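Local coordinates for probable leucine/isoleucine/valine-binding protein (PDB 4KV7) that probably binds leucine, isoleucine or valine, as a member of the leucine-binding protein family of periplasmic receptors, at residues L280-E285 with E305-G310; L343-T348 with S357-P362. The protein carries 1 engineered substitution. One frame throughout, in Å; residues are numbered along the deposited sequence.

How the contacts relate
Contact 1 joins two consecutive helices and is buried and largely apolar, with its polar groups gathered at one end. Contact 2 is only partly buried: it joins loop and strand ends, and water carries its strongest polar link. The two share no element, and contact 1 closes along the chain before contact 2 opens, yet they touch, with centres about 12 Å apart. L280 CD2 packs 3.8 Å from G344 CA, and L343 CG lies 3.8 Å from L282 CD1. L343 thus takes part in both environments: its side chain packs against L282 of contact 1, while its carbonyl oxygen is held by the waters of contact 2.

Contact 1 (L280-E285 with E305-G310); sequences LPLVRE and EGYIVG
L282 and I308 mark the nearest backbone approach of the two helical segments, their CA atoms 8.1 Å apart; the axes of 281-285 and 305-310 come within 10.7 Å and cross at 104°. Helices so steeply inclined meet over a short length, and a few large side chains fill the space between them. L282 sends its CG anti to the backbone N (chi1 179°), which carries the branched end across to I308. In the L282 conformer described, one of two modelled, CD2 lies 3.6 Å from I308 CG1, and the two aliphatic chains run nearly perpendicular to each other. Leucine and isoleucine suit a buried spot where the two side chains meet through carbon alone. The CB of Y307 points toward the other helix, and the ring spans the gap, CE2 standing 4.0 Å from L282 O. At the far end its OH rests 3.5 Å from E285 CB. That hydroxyl is hydrogen-bonded to E47 and R311, and R311 also makes a salt bridge with the carboxylate of E285, so the ring is anchored at its polar end. A phenylalanine here would probably cost E47 and R311 the hydrogen bond each makes to the hydroxyl, leaving the ring's outer end less firmly held. Helix 301-319 packs in turn on helix 31-50, an arrangement consistent with the return of the chain to the N-terminal lobe in type I periplasmic binding proteins.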
ATOM      1  N   LEU A 280     -17.148   5.109  -9.310  1.00 12.84           N
ATOM      2  CA  LEU A 280     -16.522   6.417  -9.106  1.00 13.01           C
ATOM      3  C   LEU A 280     -15.748   6.764 -10.373  1.00 11.94           C
ATOM      4  O   LEU A 280     -15.106   5.886 -10.963  1.00 12.24           O
ATOM      5  CB  LEU A 280     -15.560   6.375  -7.920  1.00 14.15           C
ATOM      6  CG  LEU A 280     -16.187   6.388  -6.531  1.00 13.98           C
ATOM      7  CD1 LEU A 280     -15.139   6.006  -5.494  1.00 18.71           C
ATOM      8  CD2 LEU A 280     -16.773   7.756  -6.224  1.00 18.31           C
ATOM      9  N   PRO A 281     -15.770   8.040 -10.790  1.00 13.04           N
ATOM     10  CA  PRO A 281     -15.131   8.399 -12.068  1.00 13.55           C
ATOM     11  C   PRO A 281     -13.671   7.955 -12.190  1.00 13.35           C
ATOM     12  O   PRO A 281     -13.274   7.461 -13.244  1.00 13.57           O
ATOM     13  CB  PRO A 281     -15.253   9.927 -12.105  1.00 15.02           C
ATOM     14  CG  PRO A 281     -16.487  10.207 -11.308  1.00 19.62           C
ATOM     15  CD  PRO A 281     -16.489   9.183 -10.195  1.00 14.29           C
ATOM     16  N   LEU A 282     -12.880   8.106 -11.137  1.00 12.27           N
ATOM     17  CA  LEU A 282     -11.481   7.681 -11.195  0.59 12.01           C
ATOM     18  C   LEU A 282     -11.371   6.189 -11.441  1.00 10.79           C
ATOM     19  O   LEU A 282     -10.504   5.736 -12.196  1.00 10.85           O
ATOM     20  CB  LEU A 282     -10.731   8.026  -9.907  0.59 13.78           C
ATOM     21  CG  LEU A 282      -9.252   7.602  -9.864  0.59 18.32           C
ATOM     22  CD1 LEU A 282      -8.478   8.556  -9.009  0.59 24.81           C
ATOM     23  CD2 LEU A 282      -9.034   6.167  -9.344  0.59  9.24           C
ATOM     24  N   VAL A 283     -12.224   5.419 -10.777  1.00 10.32           N
ATOM     25  CA  VAL A 283     -12.153   3.969 -10.904  1.00 10.04           C
ATOM     26  C   VAL A 283     -12.551   3.516 -12.302  1.00  9.90           C
ATOM     27  O   VAL A 283     -11.936   2.601 -12.846  1.00 10.44           O
ATOM     28  CB  VAL A 283     -12.964   3.249  -9.815  1.00 10.65           C
ATOM     29  CG1 VAL A 283     -12.863   1.748  -9.994  1.00 11.90           C
ATOM     30  CG2 VAL A 283     -12.462   3.646  -8.433  1.00 12.12           C
ATOM     31  N   ARG A 284     -13.547   4.157 -12.901  1.00 11.31           N
ATOM     32  CA  ARG A 284     -13.907   3.834 -14.280  1.00 12.63           C
ATOM     33  C   ARG A 284     -12.738   4.139 -15.219  1.00 12.39           C
ATOM     34  O   ARG A 284     -12.456   3.383 -16.150  1.00 11.97           O
ATOM     35  CB  ARG A 284     -15.157   4.598 -14.716  1.00 13.94           C
ATOM     36  CG  ARG A 284     -16.357   4.340 -13.830  1.00 14.92           C
ATOM     37  CD  ARG A 284     -17.625   4.925 -14.417  1.00 13.84           C
ATOM     38  NE  ARG A 284     -17.534   6.366 -14.655  1.00 14.81           N
ATOM     39  CZ  ARG A 284     -18.577   7.200 -14.644  1.00 14.88           C
ATOM     40  NH1 ARG A 284     -19.796   6.752 -14.393  1.00 13.48           N
ATOM     41  NH2 ARG A 284     -18.405   8.492 -14.891  1.00 15.83           N
ATOM     42  N   GLU A 285     -12.038   5.236 -14.947  1.00 12.19           N
ATOM     43  CA  GLU A 285     -10.862   5.624 -15.720  1.00 12.65           C
ATOM     44  C   GLU A 285      -9.712   4.626 -15.541  1.00 10.94           C
ATOM     45  O   GLU A 285      -9.012   4.288 -16.493  1.00 11.26           O
ATOM     46  CB  GLU A 285     -10.444   7.057 -15.354  1.00 12.87           C
ATOM     47  CG  GLU A 285     -11.391   8.118 -15.932  1.00 14.03           C
ATOM     48  CD  GLU A 285     -11.344   9.463 -15.214  1.00 15.17           C
ATOM     49  OE1 GLU A 285     -10.642   9.607 -14.199  1.00 15.28           O
ATOM     50  OE2 GLU A 285     -12.037  10.390 -15.676  1.00 21.35           O
ATOM     51  N   GLU A 305      -4.142   1.443  -6.731  1.00  8.29           N
ATOM     52  CA  GLU A 305      -3.295   2.393  -6.016  1.00  8.47           C
ATOM     53  C   GLU A 305      -2.164   2.930  -6.907  1.00  7.95           C
ATOM     54  O   GLU A 305      -1.886   4.128  -6.901  1.00  8.77           O
ATOM     55  CB  GLU A 305      -2.740   1.781  -4.726  1.00  8.72           C
ATOM     56  CG  GLU A 305      -1.943   2.758  -3.879  1.00  9.27           C
ATOM     57  CD  GLU A 305      -1.550   2.206  -2.522  1.00  8.45           C
ATOM     58  OE1 GLU A 305      -2.015   1.103  -2.147  1.00  8.46           O
ATOM     59  OE2 GLU A 305      -0.754   2.873  -1.821  1.00  8.89           O
ATOM     60  N   GLY A 306      -1.514   2.055  -7.669  1.00  7.78           N
ATOM     61  CA  GLY A 306      -0.449   2.499  -8.554  1.00  9.24           C
ATOM     62  C   GLY A 306      -0.954   3.484  -9.597  1.00  8.01           C
ATOM     63  O   GLY A 306      -0.309   4.495  -9.902  1.00  9.39           O
ATOM     64  N   TYR A 307      -2.131   3.201 -10.141  1.00  8.36           N
ATOM     65  CA  TYR A 307      -2.765   4.086 -11.104  1.00  9.49           C
ATOM     66  C   TYR A 307      -3.052   5.462 -10.501  1.00  8.85           C
ATOM     67  O   TYR A 307      -2.809   6.490 -11.133  1.00  9.67           O
ATOM     68  CB  TYR A 307      -4.037   3.436 -11.661  1.00  9.50           C
ATOM     69  CG  TYR A 307      -4.806   4.332 -12.592  1.00  9.45           C
ATOM     70  CD1 TYR A 307      -4.423   4.477 -13.919  1.00 10.70           C
ATOM     71  CD2 TYR A 307      -5.912   5.048 -12.142  1.00 10.47           C
ATOM     72  CE1 TYR A 307      -5.122   5.311 -14.771  1.00 10.44           C
ATOM     73  CE2 TYR A 307      -6.618   5.874 -12.990  1.00 10.47           C
ATOM     74  CZ  TYR A 307      -6.215   6.010 -14.294  1.00 10.51           C
ATOM     75  OH  TYR A 307      -6.946   6.851 -15.103  1.00 12.84           O
ATOM     76  N   ILE A 308      -3.576   5.488  -9.281  1.00  9.12           N
ATOM     77  CA  ILE A 308      -3.836   6.741  -8.569  1.00  9.47           C
ATOM     78  C   ILE A 308      -2.552   7.541  -8.369  1.00  9.22           C
ATOM     79  O   ILE A 308      -2.520   8.749  -8.627  1.00  9.59           O
ATOM     80  CB  ILE A 308      -4.518   6.470  -7.222  1.00  9.48           C
ATOM     81  CG1 ILE A 308      -5.956   6.033  -7.475  1.00  9.38           C
ATOM     82  CG2 ILE A 308      -4.461   7.706  -6.315  1.00 10.50           C
ATOM     83  CD1 ILE A 308      -6.653   5.396  -6.291  1.00 10.74           C
ATOM     84  N   VAL A 309      -1.494   6.868  -7.939  1.00  9.18           N
ATOM     85  CA  VAL A 309      -0.198   7.511  -7.797  1.00 10.93           C
ATOM     86  C   VAL A 309       0.262   8.118  -9.130  1.00 10.04           C
ATOM     87  O   VAL A 309       0.692   9.277  -9.178  1.00 10.34           O
ATOM     88  CB  VAL A 309       0.822   6.519  -7.214  1.00 10.36           C
ATOM     89  CG1 VAL A 309       2.227   7.081  -7.279  1.00 11.87           C
ATOM     90  CG2 VAL A 309       0.458   6.190  -5.778  1.00 12.02           C
ATOM     91  N   GLY A 310       0.171   7.346 -10.212  1.00  9.56           N
ATOM     92  CA  GLY A 310       0.531   7.845 -11.527  1.00 10.56           C
ATOM     93  C   GLY A 310      -0.308   9.048 -11.933  1.00 10.10           C
ATOM     94  O   GLY A 310       0.222  10.032 -12.469  1.00 11.10           O
TER

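Contact 2 (L343-T348 with S357-P362); sequences LGAPLT and SSKVWP
The carbonyl oxygen of L343 is linked to K359 through two waters, both of which donate to it. Water 1 makes the stronger bridge, 2.8 Å from L343 O and 2.8 Å from K359 NZ; water 2 binds the same carbonyl, but its bond to the ammonium group is weak. Lysine suits this place because its long chain can bring a charge to the two waters while its methylenes pack on the way: K359 CG sits over the W361 ring near its edge, 3.5 Å from the plane. With CG close to anti from the backbone N (chi1 -165°) and the chain extended beyond, NZ arrives 4.2 Å from A345 CB. G344 makes the turn between L343 and A345 at a positive phi of 97°, where a CB would collide with L343 O. Farther along, L347 CD2 meets S357 CB at 3.7 Å, a small apolar touch on a buried side chain that also packs on F339 and I341. The serine keeps its hydroxyl for its own chain: S357 OG accepts from K359 N at 3.1 Å, with an N-H...O angle of 156°, forming an ST turn just before strand 361-365. The two segments are thus coupled without direct polar bonds between them, water-mediated at the exposed K359 end and apolar at the buried L347-S357 end.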
ATOM      1  N   LEU A 343     -12.432  10.508  -6.862  1.00 15.88           N
ATOM      2  CA  LEU A 343     -12.505   9.485  -5.819  1.00 18.75           C
ATOM      3  C   LEU A 343     -13.737   9.620  -4.927  1.00 21.54           C
ATOM      4  O   LEU A 343     -13.980   8.774  -4.068  1.00 30.71           O
ATOM      5  CB  LEU A 343     -11.257   9.534  -4.948  1.00 19.18           C
ATOM      6  CG  LEU A 343     -10.043   8.881  -5.584  1.00 17.30           C
ATOM      7  CD1 LEU A 343      -8.794   9.163  -4.784  1.00 21.83           C
ATOM      8  CD2 LEU A 343     -10.275   7.385  -5.694  1.00 22.41           C
ATOM      9  N   GLY A 344     -14.503  10.685  -5.123  1.00 23.74           N
ATOM     10  CA  GLY A 344     -15.709  10.895  -4.340  1.00 25.55           C
ATOM     11  C   GLY A 344     -15.499  11.835  -3.166  1.00 31.30           C
ATOM     12  O   GLY A 344     -16.459  12.361  -2.602  1.00 34.70           O
ATOM     13  N   ALA A 345     -14.239  12.034  -2.793  1.00 28.68           N
ATOM     14  CA  ALA A 345     -13.875  12.956  -1.722  1.00 26.20           C
ATOM     15  C   ALA A 345     -12.524  13.584  -2.042  1.00 22.79           C
ATOM     16  O   ALA A 345     -11.667  12.943  -2.665  1.00 19.26           O
ATOM     17  CB  ALA A 345     -13.820  12.230  -0.390  1.00 29.61           C
ATOM     18  N   PRO A 346     -12.324  14.845  -1.621  1.00 21.08           N
ATOM     19  CA  PRO A 346     -11.100  15.560  -1.991  1.00 20.16           C
ATOM     20  C   PRO A 346      -9.838  15.015  -1.335  1.00 17.84           C
ATOM     21  O   PRO A 346      -9.859  14.461  -0.236  1.00 19.75           O
ATOM     22  CB  PRO A 346     -11.370  16.989  -1.506  1.00 21.91           C
ATOM     23  CG  PRO A 346     -12.340  16.823  -0.398  1.00 30.60           C
ATOM     24  CD  PRO A 346     -13.223  15.686  -0.812  1.00 22.30           C
ATOM     25  N   LEU A 347      -8.738  15.171  -2.056  1.00 14.50           N
ATOM     26  CA  LEU A 347      -7.404  14.899  -1.544  1.00 13.26           C
ATOM     27  C   LEU A 347      -6.769  16.231  -1.177  1.00 13.50           C
ATOM     28  O   LEU A 347      -7.154  17.266  -1.712  1.00 14.30           O
ATOM     29  CB  LEU A 347      -6.568  14.201  -2.616  1.00 12.94           C
ATOM     30  CG  LEU A 347      -7.124  12.864  -3.100  1.00 12.82           C
ATOM     31  CD1 LEU A 347      -6.196  12.280  -4.144  1.00 16.09           C
ATOM     32  CD2 LEU A 347      -7.270  11.906  -1.942  1.00 14.56           C
ATOM     33  N   THR A 348      -5.804  16.214  -0.264  1.00 12.83           N
ATOM     34  CA  THR A 348      -5.142  17.439   0.159  1.00 12.73           C
ATOM     35  C   THR A 348      -3.644  17.217   0.302  1.00 12.03           C
ATOM     36  O   THR A 348      -3.204  16.304   1.019  1.00 12.81           O
ATOM     37  CB  THR A 348      -5.692  17.940   1.507  1.00 14.13           C
ATOM     38  OG1 THR A 348      -5.675  16.866   2.456  1.00 19.75           O
ATOM     39  CG2 THR A 348      -7.112  18.438   1.354  1.00 15.01           C
ATOM     40  N   SER A 357      -4.633  11.387   1.456  1.00 10.96           N
ATOM     41  CA  SER A 357      -5.877  10.732   1.852  1.00 11.79           C
ATOM     42  C   SER A 357      -5.741  10.094   3.229  1.00 10.25           C
ATOM     43  O   SER A 357      -4.700   9.512   3.524  1.00 11.11           O
ATOM     44  CB  SER A 357      -6.201   9.641   0.820  1.00 11.48           C
ATOM     45  OG  SER A 357      -7.262   8.806   1.252  1.00 12.64           O
ATOM     46  N   SER A 358      -6.787  10.170   4.051  1.00 10.93           N
ATOM     47  CA  SER A 358      -6.878   9.376   5.288  1.00 11.63           C
ATOM     48  C   SER A 358      -7.987   8.335   5.192  1.00 11.27           C
ATOM     49  O   SER A 358      -8.315   7.680   6.176  1.00 11.86           O
ATOM     50  CB  SER A 358      -7.113  10.260   6.519  1.00 12.90           C
ATOM     51  OG  SER A 358      -5.937  10.953   6.902  1.00 15.01           O
ATOM     52  N   LYS A 359      -8.565   8.172   4.005  1.00 11.05           N
ATOM     53  CA  LYS A 359      -9.733   7.321   3.865  1.00 11.55           C
ATOM     54  C   LYS A 359      -9.360   5.842   3.851  1.00 11.06           C
ATOM     55  O   LYS A 359      -8.384   5.428   3.215  1.00 10.52           O
ATOM     56  CB  LYS A 359     -10.507   7.689   2.606  1.00 14.87           C
ATOM     57  CG  LYS A 359     -11.916   7.127   2.543  1.00 20.12           C
ATOM     58  CD  LYS A 359     -12.827   8.055   1.748  1.00 22.04           C
ATOM     59  CE  LYS A 359     -14.193   7.445   1.517  1.00 26.76           C
ATOM     60  NZ  LYS A 359     -15.004   8.294   0.591  1.00 30.39           N
ATOM     61  N   VAL A 360     -10.153   5.060   4.568  1.00 11.81           N
ATOM     62  CA  VAL A 360      -9.970   3.619   4.661  1.00 12.06           C
ATOM     63  C   VAL A 360     -11.261   2.974   4.174  1.00 13.08           C
ATOM     64  O   VAL A 360     -12.348   3.292   4.679  1.00 13.93           O
ATOM     65  CB  VAL A 360      -9.664   3.203   6.111  1.00 12.35           C
ATOM     66  CG1 VAL A 360      -9.649   1.685   6.255  1.00 13.68           C
ATOM     67  CG2 VAL A 360      -8.342   3.822   6.576  1.00 13.73           C
ATOM     68  N   TRP A 361     -11.146   2.087   3.186  1.00 11.37           N
ATOM     69  CA  TRP A 361     -12.286   1.409   2.591  1.00 10.57           C
ATOM     70  C   TRP A 361     -12.241  -0.062   2.946  1.00 10.69           C
ATOM     71  O   TRP A 361     -11.480  -0.816   2.335  1.00 12.38           O
ATOM     72  CB  TRP A 361     -12.211   1.497   1.074  1.00 12.39           C
ATOM     73  CG  TRP A 361     -12.633   2.785   0.433  1.00 14.14           C
ATOM     74  CD1 TRP A 361     -13.884   3.104  -0.019  1.00 16.26           C
ATOM     75  CD2 TRP A 361     -11.797   3.903   0.104  1.00 13.08           C
ATOM     76  NE1 TRP A 361     -13.878   4.345  -0.595  1.00 16.48           N
ATOM     77  CE2 TRP A 361     -12.607   4.860  -0.532  1.00 15.30           C
ATOM     78  CE3 TRP A 361     -10.440   4.189   0.296  1.00 12.19           C
ATOM     79  CZ2 TRP A 361     -12.108   6.073  -0.985  1.00 16.57           C
ATOM     80  CZ3 TRP A 361      -9.946   5.387  -0.160  1.00 14.09           C
ATOM     81  CH2 TRP A 361     -10.774   6.320  -0.791  1.00 15.34           C
ATOM     82  N   PRO A 362     -13.031  -0.499   3.936  1.00 12.13           N
ATOM     83  CA  PRO A 362     -13.019  -1.931   4.259  1.00 12.88           C
ATOM     84  C   PRO A 362     -13.752  -2.752   3.204  1.00 11.43           C
ATOM     85  O   PRO A 362     -14.738  -2.292   2.626  1.00 12.03           O
ATOM     86  CB  PRO A 362     -13.755  -2.005   5.599  1.00 16.63           C
ATOM     87  CG  PRO A 362     -14.596  -0.792   5.639  1.00 17.57           C
ATOM     88  CD  PRO A 362     -13.918   0.274   4.821  1.00 13.70           C
TER
HETATM   89  O   HOH W   1     -13.227   9.184  -1.367  1.00 31.27           O
HETATM   90  O   HOH W   2     -16.325   8.119  -2.386  1.00 36.75           O